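Local coordinates for protein glycerol dehydratase (Clostridium butyricum, PDB 1R9D) that probably dehydrates glycerol, without vitamin B12, as a glycyl-radical lyase of the pyruvate formate lyase-like family, at residues I456-T460 / A490-M495; G128-L134 / A512-A517; L744-Q748 / Q776-I780; N645-S650 / G662-D667. All coordinates share one frame; numbering follows the deposited sequence.

Contact 1: I456-T460 / A490-M495; sequences IVELT and AYKAQM
The Tyr491 ring meets Thr460 OG1 at its edge, in the ring plane, while two methyl groups, Ile456 CG2 and Val457 CG2, approach it obliquely. Ile456 CG2 comes closer, 3.7 Å from Tyr491 CD1, and the two side chains cross at about a right angle; Val457 CG2 reaches the next ring atom, Tyr491 CE1, at 4.1 Å. Tyr491 owes its position beside helix 453-461 to CG standing anti to the backbone N (chi1 171°), and its hydroxyl bonds to the carbonyl of Gly616 on helix 607-624. Tyrosine suits this place: its ring packs on the two methyls, and its hydroxyl finds a backbone acceptor. The two helices, 453-461 and the long 484-516, run at 121° to each other with their axes 8.9 Å apart, one of the many helix pairs in this pyruvate formate lyase-like fold. Ile456 packs between them: CG2 also touches Gln494 CB, and CG1 faces Met495 SD at 4.1 Å. Thr460 OG1, only 3.3 Å from Tyr491 CA, donates a hydrogen bond to Ile456 O at 2.6 Å, on the face opposite the one used by Thr460 N, and Thr460 CG2 packs on Ala490 CB at 3.7 Å. The bent chain of Gln494 (chi2 -63°) crosses Leu459, bringing OE1 3.8 Å from Leu459 CB. This buried oxygen has no polar partner in the model, whereas NE2 bonds to Pro473 O and Thr475 OG1.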
loop_
_atom_site.group_PDB
_atom_site.type_symbol
_atom_site.label_atom_id
_atom_site.label_comp_id
_atom_site.label_asym_id
_atom_site.label_seq_id
_atom_site.Cartn_x
_atom_site.Cartn_y
_atom_site.Cartn_z
ATOM N N ILE A 456 6.982 25.930 25.219
ATOM C CA ILE A 456 8.168 26.345 24.478
ATOM C C ILE A 456 8.879 27.463 25.252
ATOM O O ILE A 456 10.109 27.545 25.254
ATOM C CB ILE A 456 7.796 26.828 23.046
ATOM C CG1 ILE A 456 7.152 25.677 22.263
ATOM C CG2 ILE A 456 9.041 27.319 22.311
ATOM C CD1 ILE A 456 8.040 24.437 22.117
ATOM N N VAL A 457 8.110 28.320 25.918
ATOM C CA VAL A 457 8.716 29.393 26.705
ATOM C C VAL A 457 9.447 28.761 27.891
ATOM O O VAL A 457 10.567 29.142 28.211
ATOM C CB VAL A 457 7.658 30.385 27.238
ATOM C CG1 VAL A 457 8.308 31.358 28.217
ATOM C CG2 VAL A 457 7.032 31.157 26.081
ATOM N N GLU A 458 8.807 27.783 28.527
ATOM C CA GLU A 458 9.398 27.091 29.672
ATOM C C GLU A 458 10.698 26.397 29.269
ATOM O O GLU A 458 11.696 26.447 29.993
ATOM C CB GLU A 458 8.398 26.069 30.236
ATOM C CG GLU A 458 8.887 25.309 31.460
ATOM C CD GLU A 458 7.823 24.394 32.063
ATOM O OE1 GLU A 458 8.093 23.797 33.127
ATOM O OE2 GLU A 458 6.723 24.268 31.478
ATOM N N LEU A 459 10.689 25.751 28.107
ATOM C CA LEU A 459 11.874 25.055 27.621
ATOM C C LEU A 459 12.969 26.013 27.165
ATOM O O LEU A 459 14.140 25.639 27.126
ATOM C CB LEU A 459 11.502 24.101 26.482
ATOM C CG LEU A 459 10.705 22.868 26.919
ATOM C CD1 LEU A 459 10.258 22.093 25.687
ATOM C CD2 LEU A 459 11.562 21.988 27.830
ATOM N N THR A 460 12.596 27.237 26.805
ATOM C CA THR A 460 13.589 28.223 26.390
ATOM C C THR A 460 14.348 28.649 27.645
ATOM O O THR A 460 15.577 28.714 27.657
ATOM C CB THR A 460 12.931 29.467 25.754
ATOM O OG1 THR A 460 12.157 29.067 24.613
ATOM C CG2 THR A 460 13.994 30.459 25.306
ATOM N N ALA A 490 16.603 31.494 20.923
ATOM C CA ALA A 490 16.489 30.208 21.599
ATOM C C ALA A 490 15.038 29.728 21.512
ATOM O O ALA A 490 14.775 28.541 21.329
ATOM C CB ALA A 490 16.912 30.344 23.056
ATOM N N TYR A 491 14.108 30.667 21.659
ATOM C CA TYR A 491 12.676 30.387 21.580
ATOM C C TYR A 491 12.377 29.778 20.210
ATOM O O TYR A 491 11.682 28.763 20.103
ATOM C CB TYR A 491 11.902 31.696 21.767
ATOM C CG TYR A 491 10.407 31.637 21.511
ATOM C CD1 TYR A 491 9.550 30.966 22.380
ATOM C CD2 TYR A 491 9.850 32.299 20.420
ATOM C CE1 TYR A 491 8.165 30.963 22.170
ATOM C CE2 TYR A 491 8.475 32.304 20.199
ATOM C CZ TYR A 491 7.640 31.636 21.077
ATOM O OH TYR A 491 6.280 31.658 20.862
ATOM N N LYS A 492 12.912 30.401 19.164
ATOM C CA LYS A 492 12.707 29.914 17.805
ATOM C C LYS A 492 13.311 28.524 17.599
ATOM O O LYS A 492 12.742 27.696 16.885
ATOM C CB LYS A 492 13.303 30.903 16.797
ATOM C CG LYS A 492 13.165 30.488 15.332
ATOM C CD LYS A 492 13.481 31.664 14.417
ATOM C CE LYS A 492 13.519 31.270 12.951
ATOM N NZ LYS A 492 14.760 30.525 12.594
ATOM N N ALA A 493 14.452 28.265 18.234
ATOM C CA ALA A 493 15.118 26.969 18.112
ATOM C C ALA A 493 14.305 25.853 18.764
ATOM O O ALA A 493 14.245 24.731 18.245
ATOM C CB ALA A 493 16.510 27.032 18.730
ATOM N N GLN A 494 13.695 26.147 19.910
ATOM C CA GLN A 494 12.865 25.151 20.587
ATOM C C GLN A 494 11.608 24.907 19.745
ATOM O O GLN A 494 11.191 23.767 19.548
ATOM C CB GLN A 494 12.445 25.637 21.978
ATOM C CG GLN A 494 13.563 25.704 23.014
ATOM C CD GLN A 494 14.182 24.346 23.326
ATOM O OE1 GLN A 494 13.492 23.323 23.364
ATOM N NE2 GLN A 494 15.489 24.337 23.572
ATOM N N MET A 495 11.012 25.990 19.256
ATOM C CA MET A 495 9.804 25.907 18.435
ATOM C C MET A 495 10.064 25.039 17.206
ATOM O O MET A 495 9.275 24.152 16.873
ATOM C CB MET A 495 9.378 27.310 17.985
ATOM C CG MET A 495 8.001 27.389 17.327
ATOM S SD MET A 495 6.641 27.227 18.509
ATOM C CE MET A 495 6.626 28.879 19.258
#

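Contact 2: G128-L134 / A512-A517; sequences GKTTSEL and AHAERA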
loop_
_atom_site.group_PDB
_atom_site.type_symbol
_atom_site.label_atom_id
_atom_site.label_comp_id
_atom_site.label_asym_id
_atom_site.label_seq_id
_atom_site.Cartn_x
_atom_site.Cartn_y
_atom_site.Cartn_z
ATOM N N GLY A 128 -3.051 -5.042 16.517
ATOM C CA GLY A 128 -2.028 -4.801 15.515
ATOM C C GLY A 128 -2.547 -4.444 14.132
ATOM O O GLY A 128 -1.759 -4.207 13.221
ATOM N N LYS A 129 -3.863 -4.368 13.972
ATOM C CA LYS A 129 -4.447 -4.085 12.663
ATOM C C LYS A 129 -5.117 -2.725 12.501
ATOM O O LYS A 129 -5.777 -2.475 11.491
ATOM C CB LYS A 129 -5.455 -5.185 12.325
ATOM C CG LYS A 129 -4.866 -6.582 12.439
ATOM C CD LYS A 129 -5.919 -7.652 12.232
ATOM C CE LYS A 129 -5.337 -9.037 12.485
ATOM N NZ LYS A 129 -6.402 -10.080 12.495
ATOM N N THR A 130 -4.938 -1.846 13.479
ATOM C CA THR A 130 -5.555 -0.528 13.431
ATOM C C THR A 130 -4.668 0.502 12.742
ATOM O O THR A 130 -3.490 0.253 12.486
ATOM C CB THR A 130 -5.851 -0.002 14.851
ATOM O OG1 THR A 130 -4.617 0.159 15.561
ATOM C CG2 THR A 130 -6.747 -0.980 15.612
ATOM N N THR A 131 -5.248 1.658 12.441
ATOM C CA THR A 131 -4.493 2.739 11.824
ATOM C C THR A 131 -3.496 3.294 12.850
ATOM O O THR A 131 -2.360 3.617 12.502
ATOM C CB THR A 131 -5.421 3.883 11.335
ATOM O OG1 THR A 131 -6.251 4.330 12.413
ATOM C CG2 THR A 131 -6.307 3.404 10.188
ATOM N N SER A 132 -3.917 3.384 14.113
ATOM C CA SER A 132 -3.048 3.898 15.177
ATOM C C SER A 132 -1.757 3.091 15.320
ATOM O O SER A 132 -0.672 3.652 15.469
ATOM C CB SER A 132 -3.782 3.913 16.530
ATOM O OG SER A 132 -4.074 2.601 17.001
ATOM N N GLU A 133 -1.866 1.769 15.260
ATOM C CA GLU A 133 -0.679 0.935 15.408
ATOM C C GLU A 133 0.286 1.079 14.230
ATOM O O GLU A 133 1.502 1.093 14.419
ATOM C CB GLU A 133 -1.111 -0.521 15.634
ATOM C CG GLU A 133 -1.907 -0.642 16.940
ATOM C CD GLU A 133 -2.660 -1.950 17.097
ATOM O OE1 GLU A 133 -2.188 -2.820 17.864
ATOM O OE2 GLU A 133 -3.726 -2.101 16.458
ATOM N N LEU A 134 -0.247 1.214 13.019
ATOM C CA LEU A 134 0.612 1.390 11.849
ATOM C C LEU A 134 1.269 2.777 11.898
ATOM O O LEU A 134 2.437 2.929 11.548
ATOM C CB LEU A 134 -0.207 1.243 10.564
ATOM C CG LEU A 134 0.549 1.467 9.250
ATOM C CD1 LEU A 134 1.682 0.463 9.122
ATOM C CD2 LEU A 134 -0.418 1.335 8.086
ATOM N N ALA A 512 -0.928 6.238 7.428
ATOM C CA ALA A 512 -1.633 5.092 8.006
ATOM C C ALA A 512 -3.104 5.028 7.603
ATOM O O ALA A 512 -3.613 3.951 7.287
ATOM C CB ALA A 512 -1.504 5.102 9.532
ATOM N N HIS A 513 -3.789 6.168 7.621
ATOM C CA HIS A 513 -5.193 6.210 7.229
ATOM C C HIS A 513 -5.355 5.827 5.767
ATOM O O HIS A 513 -6.314 5.152 5.397
ATOM C CB HIS A 513 -5.781 7.604 7.464
ATOM C CG HIS A 513 -6.264 7.822 8.864
ATOM N ND1 HIS A 513 -7.474 7.339 9.315
ATOM C CD2 HIS A 513 -5.686 8.437 9.923
ATOM C CE1 HIS A 513 -7.621 7.647 10.591
ATOM N NE2 HIS A 513 -6.550 8.314 10.984
ATOM N N ALA A 514 -4.416 6.259 4.932
ATOM C CA ALA A 514 -4.479 5.939 3.512
ATOM C C ALA A 514 -4.249 4.450 3.272
ATOM O O ALA A 514 -4.894 3.839 2.416
ATOM C CB ALA A 514 -3.440 6.751 2.745
ATOM N N GLU A 515 -3.338 3.870 4.045
ATOM C CA GLU A 515 -2.992 2.460 3.896
ATOM C C GLU A 515 -4.031 1.502 4.465
ATOM O O GLU A 515 -4.289 0.449 3.880
ATOM C CB GLU A 515 -1.633 2.189 4.554
ATOM C CG GLU A 515 -1.032 0.825 4.247
ATOM C CD GLU A 515 0.423 0.717 4.690
ATOM O OE1 GLU A 515 1.152 1.734 4.590
ATOM O OE2 GLU A 515 0.843 -0.384 5.124
ATOM N N ARG A 516 -4.637 1.866 5.590
ATOM C CA ARG A 516 -5.609 0.980 6.222
ATOM C C ARG A 516 -7.063 1.427 6.282
ATOM O O ARG A 516 -7.952 0.589 6.467
ATOM C CB ARG A 516 -5.124 0.619 7.627
ATOM C CG ARG A 516 -3.879 -0.252 7.607
ATOM C CD ARG A 516 -3.445 -0.702 8.995
ATOM N NE ARG A 516 -2.325 -1.636 8.900
ATOM C CZ ARG A 516 -1.761 -2.251 9.934
ATOM N NH1 ARG A 516 -2.205 -2.035 11.166
ATOM N NH2 ARG A 516 -0.755 -3.093 9.731
ATOM N N ALA A 517 -7.326 2.721 6.126
ATOM C CA ALA A 517 -8.704 3.192 6.182
ATOM C C ALA A 517 -9.133 4.206 5.118
ATOM O O ALA A 517 -9.656 5.274 5.442
ATOM C CB ALA A 517 -9.013 3.744 7.589
#
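Arg516 NH1 is held by two backbone carbonyls, Thr130 O at 2.9 Å and Gly128 O at 3.0 Å. Neither bond is straight (140° and 147° at the hydrogen), and both oxygens lie near the guanidinium edge but tilted from its plane. An arginine suits this place because its chain, extended from CG to NE, spans the distance from the end of helix 484-516 to the loop before helix 131-138. Its other nitrogen, NH2, bonds to Glu43 O of the second subunit. Leu134 CB lies over one guanidinium face, offset toward the rim, and Leu134 CD2 packs 3.6 Å from Arg516 NE and equally near Glu515 CD; Glu515 OE1 bonds to Tyr138 OH. Ala512 CB, small enough for a close approach, sits 3.4 Å from Thr131 O. Thr131 CG2 meets Ala517 CB at 3.8 Å, and its OG1 lies over a face of the His513 ring, whose NE2 bonds to Tyr157 O. The start of the helix is braced by its own bonds. Gly128, whose positive phi suits glycine, donates from N to Glu133 OE1 at 2.7 Å. Glu133 OE2 accepts from Thr130 N and OG1, and Thr130 OG1 accepts from Glu133 N, a capping box.

Contact 3: L744-Q748 / Q776-I780; sequences LLAAQ and QNDII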
loop_
_atom_site.group_PDB
_atom_site.type_symbol
_atom_site.label_atom_id
_atom_site.label_comp_id
_atom_site.label_asym_id
_atom_site.label_seq_id
_atom_site.Cartn_x
_atom_site.Cartn_y
_atom_site.Cartn_z
ATOM N N LEU A 744 -24.391 29.953 36.618
ATOM C CA LEU A 744 -23.364 28.941 36.426
ATOM C C LEU A 744 -22.962 28.331 37.768
ATOM O O LEU A 744 -22.727 27.124 37.874
ATOM C CB LEU A 744 -22.142 29.551 35.734
ATOM C CG LEU A 744 -22.422 30.179 34.365
ATOM C CD1 LEU A 744 -21.138 30.783 33.809
ATOM C CD2 LEU A 744 -22.966 29.126 33.417
ATOM N N LEU A 745 -22.894 29.164 38.801
ATOM C CA LEU A 745 -22.524 28.678 40.124
ATOM C C LEU A 745 -23.625 27.792 40.698
ATOM O O LEU A 745 -23.348 26.801 41.373
ATOM C CB LEU A 745 -22.251 29.856 41.066
ATOM C CG LEU A 745 -21.024 30.712 40.729
ATOM C CD1 LEU A 745 -20.902 31.854 41.731
ATOM C CD2 LEU A 745 -19.773 29.852 40.756
ATOM N N ALA A 746 -24.873 28.151 40.416
ATOM C CA ALA A 746 -26.016 27.386 40.902
ATOM C C ALA A 746 -26.057 26.017 40.228
ATOM O O ALA A 746 -26.449 25.020 40.843
ATOM C CB ALA A 746 -27.302 28.143 40.624
ATOM N N ALA A 747 -25.646 25.982 38.961
ATOM C CA ALA A 747 -25.625 24.751 38.180
ATOM C C ALA A 747 -24.600 23.759 38.712
ATOM O O ALA A 747 -24.780 22.545 38.588
ATOM C CB ALA A 747 -25.334 25.065 36.715
ATOM N N GLN A 748 -23.520 24.266 39.296
ATOM C CA GLN A 748 -22.495 23.388 39.850
ATOM C C GLN A 748 -22.984 22.743 41.143
ATOM O O GLN A 748 -22.655 21.591 41.437
ATOM C CB GLN A 748 -21.206 24.162 40.135
ATOM C CG GLN A 748 -20.496 24.683 38.900
ATOM C CD GLN A 748 -19.120 25.221 39.223
ATOM O OE1 GLN A 748 -18.979 26.170 40.000
ATOM N NE2 GLN A 748 -18.093 24.614 38.634
ATOM N N GLN A 776 -15.586 23.889 33.685
ATOM C CA GLN A 776 -16.650 24.773 34.152
ATOM C C GLN A 776 -16.020 25.980 34.841
ATOM O O GLN A 776 -16.420 27.121 34.604
ATOM C CB GLN A 776 -17.555 24.066 35.159
ATOM C CG GLN A 776 -18.345 22.892 34.621
ATOM C CD GLN A 776 -19.290 22.335 35.670
ATOM O OE1 GLN A 776 -18.977 22.350 36.860
ATOM N NE2 GLN A 776 -20.442 21.837 35.236
ATOM N N ASN A 777 -15.033 25.717 35.693
ATOM C CA ASN A 777 -14.357 26.782 36.427
ATOM C C ASN A 777 -13.565 27.723 35.525
ATOM O O ASN A 777 -13.475 28.914 35.804
ATOM C CB ASN A 777 -13.427 26.195 37.494
ATOM C CG ASN A 777 -14.191 25.532 38.628
ATOM O OD1 ASN A 777 -15.367 25.825 38.847
ATOM N ND2 ASN A 777 -13.522 24.650 39.361
ATOM N N ASP A 778 -12.985 27.195 34.454
ATOM C CA ASP A 778 -12.222 28.039 33.542
ATOM C C ASP A 778 -13.172 29.037 32.881
ATOM O O ASP A 778 -12.844 30.214 32.734
ATOM C CB ASP A 778 -11.524 27.192 32.470
ATOM C CG ASP A 778 -10.582 28.014 31.596
ATOM O OD1 ASP A 778 -10.685 27.925 30.352
ATOM O OD2 ASP A 778 -9.735 28.743 32.155
ATOM N N ILE A 779 -14.359 28.568 32.497
ATOM C CA ILE A 779 -15.345 29.436 31.857
ATOM C C ILE A 779 -15.873 30.493 32.826
ATOM O O ILE A 779 -16.031 31.658 32.465
ATOM C CB ILE A 779 -16.530 28.615 31.297
ATOM C CG1 ILE A 779 -16.034 27.730 30.146
ATOM C CG2 ILE A 779 -17.645 29.542 30.832
ATOM C CD1 ILE A 779 -17.078 26.750 29.616
ATOM N N ILE A 780 -16.143 30.084 34.057
ATOM C CA ILE A 780 -16.641 31.019 35.063
ATOM C C ILE A 780 -15.591 32.095 35.371
ATOM O O ILE A 780 -15.936 33.250 35.641
ATOM C CB ILE A 780 -17.012 30.262 36.370
ATOM C CG1 ILE A 780 -18.233 29.373 36.115
ATOM C CG2 ILE A 780 -17.300 31.246 37.493
ATOM C CD1 ILE A 780 -18.528 28.387 37.238
HETATM O O HOH W 1 -22.400 20.663 37.141
#
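Ile780 and Leu744 form the close apolar part of this contact, Ile780 CG1 lying 3.9 Å from Leu744 CB as the two side chains lie alongside each other, pointing opposite ways. With CG1 anti to the carbonyl carbon, Ile780 sends its longer branch across to the facing helix: CG1 touches Leu744, and CD1 beyond it meets Leu745 CD2 at 4.0 Å and Gln748 OE1 at 3.6 Å. Leu744 is buried and also packs on Ile739. Gln776 is buried too, so the packed middle of the contact holds both an apolar and a polar residue. The solvent border is made by exposed Leu745, which touches with a single methyl, and by partly exposed Gln748 and Asn777.

The other half is polar. Gln748 extends beyond CG and presents NE2 to two carbonyl oxygens, Gln776 OE1 and Asn777 OD1, each 3.0 Å away. Both bonds are nearly straight, 168° and 167° at the hydrogen, and both acceptors lie close to the plane of the Gln748 amide. The donor, however, stands above each acceptor's carbonyl plane. Using both of its N-H groups in this way fixes the rotation of the amide, a task for which glutamine has the length and the two hydrogens. Gln776 is oriented in turn by NE2, which bonds to Phe768 O and to a water; that water reaches Ala747 O only weakly, at 3.4 Å.

With axes 11.1 Å apart and directions 163° from one another, helices 741-749 and 773-781 make a nearly antiparallel, widely spaced pair, bridged by long side chains, in the C-terminal part of this glycyl-radical enzyme fold.

Contact 4: N645-S650 / G662-D667; sequences NVYFGS and GQPLAD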
loop_
_atom_site.group_PDB
_atom_site.type_symbol
_atom_site.label_atom_id
_atom_site.label_comp_id
_atom_site.label_asym_id
_atom_site.label_seq_id
_atom_site.Cartn_x
_atom_site.Cartn_y
_atom_site.Cartn_z
ATOM N N ASN A 645 -6.934 24.000 26.684
ATOM C CA ASN A 645 -6.139 25.008 27.386
ATOM C C ASN A 645 -6.059 24.716 28.888
ATOM O O ASN A 645 -5.086 25.077 29.547
ATOM C CB ASN A 645 -6.698 26.416 27.140
ATOM C CG ASN A 645 -8.124 26.579 27.618
ATOM O OD1 ASN A 645 -9.043 25.928 27.118
ATOM N ND2 ASN A 645 -8.319 27.459 28.592
ATOM N N VAL A 646 -7.082 24.059 29.426
ATOM C CA VAL A 646 -7.088 23.709 30.842
ATOM C C VAL A 646 -6.111 22.553 31.054
ATOM O O VAL A 646 -5.230 22.627 31.905
ATOM C CB VAL A 646 -8.500 23.299 31.310
ATOM C CG1 VAL A 646 -8.459 22.820 32.761
ATOM C CG2 VAL A 646 -9.448 24.488 31.178
ATOM N N TYR A 647 -6.255 21.492 30.262
ATOM C CA TYR A 647 -5.363 20.338 30.368
ATOM C C TYR A 647 -3.901 20.714 30.117
ATOM O O TYR A 647 -3.012 20.302 30.865
ATOM C CB TYR A 647 -5.778 19.246 29.378
ATOM C CG TYR A 647 -4.878 18.033 29.417
ATOM C CD1 TYR A 647 -4.735 17.289 30.588
ATOM C CD2 TYR A 647 -4.171 17.624 28.286
ATOM C CE1 TYR A 647 -3.912 16.166 30.633
ATOM C CE2 TYR A 647 -3.344 16.501 28.322
ATOM C CZ TYR A 647 -3.222 15.779 29.499
ATOM O OH TYR A 647 -2.417 14.663 29.545
ATOM N N PHE A 648 -3.649 21.480 29.058
ATOM C CA PHE A 648 -2.282 21.902 28.746
ATOM C C PHE A 648 -1.720 22.696 29.923
ATOM O O PHE A 648 -0.549 22.555 30.280
ATOM C CB PHE A 648 -2.253 22.776 27.480
ATOM C CG PHE A 648 -1.965 22.011 26.197
ATOM C CD1 PHE A 648 -1.959 22.680 24.967
ATOM C CD2 PHE A 648 -1.681 20.648 26.215
ATOM C CE1 PHE A 648 -1.670 21.999 23.775
ATOM C CE2 PHE A 648 -1.391 19.956 25.027
ATOM C CZ PHE A 648 -1.386 20.636 23.807
ATOM N N GLY A 649 -2.566 23.525 30.527
ATOM C CA GLY A 649 -2.133 24.325 31.660
ATOM C C GLY A 649 -1.671 23.481 32.837
ATOM O O GLY A 649 -0.709 23.827 33.525
ATOM N N SER A 650 -2.358 22.369 33.069
ATOM C CA SER A 650 -2.013 21.474 34.170
ATOM C C SER A 650 -0.650 20.817 33.964
ATOM O O SER A 650 -0.026 20.352 34.922
ATOM C CB SER A 650 -3.080 20.384 34.322
ATOM O OG SER A 650 -2.917 19.366 33.343
ATOM N N GLY A 662 0.558 24.693 36.716
ATOM C CA GLY A 662 -0.678 23.932 36.694
ATOM C C GLY A 662 -1.952 24.685 36.368
ATOM O O GLY A 662 -3.005 24.067 36.212
ATOM N N GLN A 663 -1.871 26.008 36.261
ATOM C CA GLN A 663 -3.049 26.817 35.952
ATOM C C GLN A 663 -3.381 26.785 34.462
ATOM O O GLN A 663 -2.505 26.575 33.630
ATOM C CB GLN A 663 -2.827 28.263 36.409
ATOM C CG GLN A 663 -2.755 28.404 37.923
ATOM C CD GLN A 663 -4.062 28.030 38.584
ATOM O OE1 GLN A 663 -5.073 28.706 38.402
ATOM N NE2 GLN A 663 -4.053 26.943 39.348
ATOM N N PRO A 664 -4.659 26.986 34.110
ATOM C CA PRO A 664 -5.074 26.970 32.704
ATOM C C PRO A 664 -4.347 28.003 31.856
ATOM O O PRO A 664 -3.910 29.034 32.361
ATOM C CB PRO A 664 -6.566 27.282 32.777
ATOM C CG PRO A 664 -6.967 26.738 34.122
ATOM C CD PRO A 664 -5.820 27.179 34.998
ATOM N N LEU A 665 -4.214 27.711 30.569
ATOM C CA LEU A 665 -3.605 28.652 29.642
ATOM C C LEU A 665 -4.795 29.433 29.091
ATOM O O LEU A 665 -5.946 29.077 29.354
ATOM C CB LEU A 665 -2.904 27.916 28.497
ATOM C CG LEU A 665 -1.728 27.006 28.846
ATOM C CD1 LEU A 665 -1.158 26.404 27.562
ATOM C CD2 LEU A 665 -0.663 27.804 29.579
ATOM N N ALA A 666 -4.527 30.494 28.339
ATOM C CA ALA A 666 -5.595 31.291 27.746
ATOM C C ALA A 666 -6.221 30.519 26.584
ATOM O O ALA A 666 -5.570 29.667 25.976
ATOM C CB ALA A 666 -5.040 32.622 27.249
ATOM N N ASP A 667 -7.478 30.830 26.278
ATOM C CA ASP A 667 -8.213 30.169 25.199
ATOM C C ASP A 667 -8.116 30.918 23.864
ATOM O O ASP A 667 -8.415 32.106 23.791
ATOM C CB ASP A 667 -9.684 30.022 25.609
ATOM C CG ASP A 667 -10.288 31.332 26.101
ATOM O OD1 ASP A 667 -11.164 31.885 25.407
ATOM O OD2 ASP A 667 -9.877 31.815 27.182
HETATM O O HOH W 2 -5.152 23.862 34.434
#
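Two hydrogen bonds join Asn645 to Leu665, one from backbone and one from side chain. Leu665 N gives to Asn645 O at 3.0 Å, almost straight at 177°, from above the carbonyl plane; the helical bond from Gly649 N reaches that oxygen from the opposite face. In return Asn645 ND2 gives to Leu665 O, also at 3.0 Å, with the acceptor in the amide plane. Asparagine suits the place because its short amide, with chi1 60° setting CG between the backbone N and the carbonyl carbon, turns directly to the chain alongside; its ND2 bonds to Asp778 as well. A water donates to both Val646 O and Gly662 O. An irregular loop, extended from Gln663 to Asp667, thus lies against helix 644-650, near the junction of the pyruvate formate lyase-like and glycine radical family regions. Weaker C-H contacts follow where the backbones come closest: Gly662 CA lies 3.2 Å from Gly649 O, and Ser650 CA 3.4 Å from Gly662 O. Gly649 has Gln663 O 3.0 Å from its CA, an approach that a side chain would obstruct. Among apolar contacts, Leu665 CD1 packs on Phe648 CB at 3.8 Å, and Pro664 CB faces Val646 CG2 at 4.3 Å.

In the fold
Along the chain, contact 2 encloses contact 1, since it joins 128-134 to 512-517, and contacts 4 and 3 follow in that order. Contacts 1 and 2 share the long helix 484-516, yet their centres lie about 33 Å apart, so this one helix connects a site packed within the subunit to one that also meets the second subunit. Contact 4 lies about 18 Å from contact 1 and about 16 Å from contact 3, between centres. Contacts 3 and 4 touch through Asp778, which approaches Asn645, Pro664 and Val646. Gly763, the predicted site of the glycyl radical, which is not present in this structure, falls in sequence between the segments of contact 3.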